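Local coordinates for protein N-isopropylammelide isopropylaminohydrolase (PDB 6NBO) that belongs to the amidohydrolase family of metal-dependent hydrolases and holds zinc ions within a TIM-barrel-type domain, at residues G314-A326 against A376-V388. Numbering follows the deposited sequence.
Sequences GSPDMLERAMLIA and AEAVVARPVRRLV
Arg385 meets Asp317 end-on, NH1 bonding OD1 (2.9 Å) and NH2 bonding OD2 (2.9 Å), in a salt bridge that illustrates how one carboxylate can cap a helix and tie it to a distant part of the chain. The grip is not coplanar: the carboxylate and guanidinium planes stand 58° apart, NH1 reaching OD1 from above the carboxylate while NH2 approaches OD2 on the syn side. Leu319 CD1 lies over the centre of one guanidinium face, 3.6 Å above it, and also touches Ala378 O.

Arg382 sends NH1 to the anti side of Glu320 OE2 (2.8 Å), and Met323 SD sits over its guanidinium face, displaced toward the rim. Between the helices, Val379 CG1 packs on Met323 CA at 3.6 Å; Val379 O is buried without a polar partner.

Each arginine is steadied by the carbonyl two residues before it: NE and NH2 of Arg385 share Pro383 O, and those of Arg382 share Val380 O. Bends at chi2 and chi3 fold Arg385 back for this; its NH1 also bonds Ala118 O. Asp317 OD1 accepts weak bonds from Leu319 N and Glu320 N, N-capping helix 318-328, while Asp317 N closes an ST turn on Ser315 OG. Helices 318-326 and 376-381 cross nearly perpendicularly (-96°) where the amidohydrolase barrel, past strand 299-301, meets flanking beta structure: strand 387-390, paired with 367-370 and 393-397.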
# COMPACT_ATOMS: atom_id res chain seq x y z
N GLY A 314 11.04 -4.65 -6.87
CA GLY A 314 10.06 -4.80 -5.82
C GLY A 314 10.60 -5.69 -4.71
O GLY A 314 11.43 -6.58 -4.95
N SER A 315 10.15 -5.44 -3.49
CA SER A 315 10.62 -6.18 -2.33
C SER A 315 9.54 -6.16 -1.26
O SER A 315 8.82 -5.17 -1.14
CB SER A 315 11.92 -5.56 -1.78
OG SER A 315 12.15 -5.91 -0.43
N PRO A 316 9.41 -7.24 -0.48
CA PRO A 316 8.51 -7.20 0.68
C PRO A 316 9.02 -6.33 1.83
O PRO A 316 8.35 -6.26 2.86
CB PRO A 316 8.44 -8.68 1.11
CG PRO A 316 9.70 -9.29 0.62
CD PRO A 316 10.09 -8.54 -0.64
N ASP A 317 10.17 -5.69 1.69
CA ASP A 317 10.73 -4.83 2.74
C ASP A 317 10.25 -3.39 2.50
O ASP A 317 10.79 -2.69 1.64
CB ASP A 317 12.25 -4.92 2.73
CG ASP A 317 12.88 -4.21 3.91
OD1 ASP A 317 12.17 -3.41 4.54
OD2 ASP A 317 14.06 -4.45 4.21
N MET A 318 9.25 -2.94 3.26
CA MET A 318 8.76 -1.58 3.05
C MET A 318 9.74 -0.53 3.54
O MET A 318 9.64 0.63 3.12
CB MET A 318 7.40 -1.36 3.72
CG MET A 318 6.24 -2.12 3.04
SD MET A 318 6.19 -1.88 1.26
CE MET A 318 5.80 -0.13 1.16
N LEU A 319 10.69 -0.89 4.40
CA LEU A 319 11.76 0.06 4.71
C LEU A 319 12.58 0.35 3.47
O LEU A 319 13.02 1.48 3.25
CB LEU A 319 12.66 -0.47 5.84
CG LEU A 319 12.05 -0.55 7.24
CD1 LEU A 319 13.11 -0.93 8.29
CD2 LEU A 319 11.38 0.79 7.59
N GLU A 320 12.80 -0.67 2.63
CA GLU A 320 13.52 -0.44 1.38
C GLU A 320 12.73 0.48 0.46
O GLU A 320 13.31 1.32 -0.25
CB GLU A 320 13.83 -1.76 0.68
CG GLU A 320 14.66 -1.57 -0.57
CD GLU A 320 15.33 -2.85 -0.98
OE1 GLU A 320 14.84 -3.51 -1.92
OE2 GLU A 320 16.34 -3.22 -0.33
N ARG A 321 11.40 0.33 0.42
CA ARG A 321 10.61 1.23 -0.42
C ARG A 321 10.70 2.66 0.10
O ARG A 321 10.78 3.62 -0.69
CB ARG A 321 9.16 0.76 -0.48
CG ARG A 321 8.28 1.57 -1.44
CD ARG A 321 8.87 1.67 -2.83
NE ARG A 321 9.37 0.39 -3.35
CZ ARG A 321 9.77 0.21 -4.61
NH1 ARG A 321 9.71 1.21 -5.48
NH2 ARG A 321 10.23 -0.96 -5.00
N ALA A 322 10.70 2.83 1.42
CA ALA A 322 10.89 4.16 1.99
C ALA A 322 12.23 4.73 1.57
O ALA A 322 12.31 5.91 1.19
CB ALA A 322 10.80 4.10 3.52
N MET A 323 13.28 3.91 1.62
CA MET A 323 14.59 4.36 1.15
C MET A 323 14.53 4.79 -0.31
O MET A 323 15.13 5.81 -0.68
CB MET A 323 15.62 3.24 1.32
CG MET A 323 17.05 3.68 1.00
SD MET A 323 18.17 2.28 0.84
CE MET A 323 17.63 1.61 -0.75
N LEU A 324 13.83 4.04 -1.16
CA LEU A 324 13.82 4.39 -2.58
C LEU A 324 13.01 5.67 -2.82
O LEU A 324 13.38 6.49 -3.68
CB LEU A 324 13.25 3.23 -3.40
CG LEU A 324 14.11 1.97 -3.45
CD1 LEU A 324 13.33 0.86 -4.12
CD2 LEU A 324 15.41 2.24 -4.20
N ILE A 325 11.93 5.85 -2.07
CA ILE A 325 11.18 7.11 -2.15
C ILE A 325 12.07 8.28 -1.75
O ILE A 325 12.12 9.32 -2.44
CB ILE A 325 9.92 7.01 -1.26
CG1 ILE A 325 8.92 6.02 -1.88
CG2 ILE A 325 9.27 8.39 -1.07
CD1 ILE A 325 7.74 5.67 -0.97
N ALA A 326 12.81 8.13 -0.65
CA ALA A 326 13.71 9.18 -0.19
C ALA A 326 14.76 9.50 -1.26
O ALA A 326 15.01 10.67 -1.58
CB ALA A 326 14.38 8.75 1.12
N ALA A 376 16.17 7.34 10.76
CA ALA A 376 16.82 7.54 9.47
C ALA A 376 17.76 6.38 9.15
O ALA A 376 17.78 5.90 8.01
CB ALA A 376 17.59 8.87 9.48
N GLU A 377 18.51 5.90 10.15
CA GLU A 377 19.34 4.72 9.94
C GLU A 377 18.50 3.51 9.52
O GLU A 377 18.89 2.77 8.62
CB GLU A 377 20.15 4.38 11.19
CG GLU A 377 21.06 3.17 10.99
CD GLU A 377 21.65 2.62 12.29
OE1 GLU A 377 21.71 3.35 13.31
OE2 GLU A 377 22.06 1.44 12.30
N ALA A 378 17.36 3.30 10.18
CA ALA A 378 16.51 2.18 9.82
C ALA A 378 16.07 2.25 8.37
O ALA A 378 15.97 1.22 7.69
CB ALA A 378 15.28 2.12 10.73
N VAL A 379 15.78 3.46 7.87
CA VAL A 379 15.39 3.59 6.47
C VAL A 379 16.52 3.15 5.54
O VAL A 379 16.32 2.34 4.62
CB VAL A 379 14.95 5.04 6.16
CG1 VAL A 379 14.80 5.24 4.64
CG2 VAL A 379 13.62 5.33 6.86
N VAL A 380 17.74 3.66 5.74
CA VAL A 380 18.77 3.36 4.75
C VAL A 380 19.43 2.00 5.00
O VAL A 380 19.85 1.32 4.05
CB VAL A 380 19.84 4.47 4.66
CG1 VAL A 380 19.19 5.83 4.44
CG2 VAL A 380 20.74 4.47 5.89
N ALA A 381 19.56 1.58 6.26
CA ALA A 381 20.23 0.32 6.54
C ALA A 381 19.30 -0.88 6.41
O ALA A 381 19.78 -2.00 6.22
CB ALA A 381 20.84 0.32 7.94
N ARG A 382 17.99 -0.67 6.52
CA ARG A 382 17.01 -1.75 6.43
C ARG A 382 17.38 -2.95 7.30
O ARG A 382 17.42 -4.08 6.81
CB ARG A 382 16.83 -2.17 4.98
CG ARG A 382 16.28 -1.06 4.06
CD ARG A 382 16.85 -1.16 2.65
NE ARG A 382 18.25 -0.72 2.56
CZ ARG A 382 19.07 -1.07 1.58
NH1 ARG A 382 18.65 -1.89 0.63
NH2 ARG A 382 20.33 -0.62 1.55
N PRO A 383 17.66 -2.74 8.58
CA PRO A 383 18.05 -3.88 9.43
C PRO A 383 16.96 -4.94 9.46
O PRO A 383 15.78 -4.65 9.31
CB PRO A 383 18.25 -3.24 10.81
CG PRO A 383 17.41 -2.03 10.80
CD PRO A 383 17.43 -1.52 9.37
N VAL A 384 17.39 -6.20 9.65
CA VAL A 384 16.44 -7.30 9.71
C VAL A 384 15.40 -7.01 10.79
O VAL A 384 15.71 -6.37 11.80
CB VAL A 384 17.18 -8.62 10.00
CG1 VAL A 384 17.81 -8.60 11.38
CG2 VAL A 384 16.24 -9.81 9.86
N ARG A 385 14.15 -7.41 10.55
CA ARG A 385 13.15 -7.28 11.60
C ARG A 385 13.45 -8.31 12.68
O ARG A 385 13.23 -9.51 12.49
CB ARG A 385 11.73 -7.47 11.06
CG ARG A 385 11.38 -6.69 9.81
CD ARG A 385 11.76 -5.21 9.88
NE ARG A 385 12.94 -4.90 9.06
CZ ARG A 385 12.89 -4.56 7.77
NH1 ARG A 385 11.72 -4.50 7.14
NH2 ARG A 385 14.00 -4.29 7.12
N ARG A 386 13.98 -7.85 13.81
CA ARG A 386 14.30 -8.79 14.88
C ARG A 386 13.05 -9.48 15.41
O ARG A 386 13.07 -10.68 15.72
CB ARG A 386 15.02 -8.07 16.01
CG ARG A 386 15.45 -9.04 17.09
CD ARG A 386 15.64 -8.34 18.40
NE ARG A 386 16.78 -7.44 18.36
CZ ARG A 386 17.00 -6.50 19.28
NH1 ARG A 386 16.15 -6.37 20.29
NH2 ARG A 386 18.06 -5.71 19.17
N LEU A 387 11.95 -8.74 15.50
CA LEU A 387 10.68 -9.24 16.02
C LEU A 387 9.55 -8.60 15.24
O LEU A 387 9.59 -7.40 14.98
CB LEU A 387 10.51 -8.91 17.51
CG LEU A 387 9.21 -9.41 18.16
CD1 LEU A 387 9.20 -10.93 18.22
CD2 LEU A 387 9.03 -8.82 19.55
N VAL A 388 8.56 -9.40 14.85
CA VAL A 388 7.33 -8.87 14.29
C VAL A 388 6.19 -9.41 15.15
O VAL A 388 6.08 -10.63 15.35
CB VAL A 388 7.13 -9.24 12.81
CG1 VAL A 388 5.84 -8.60 12.28
CG2 VAL A 388 8.32 -8.77 11.96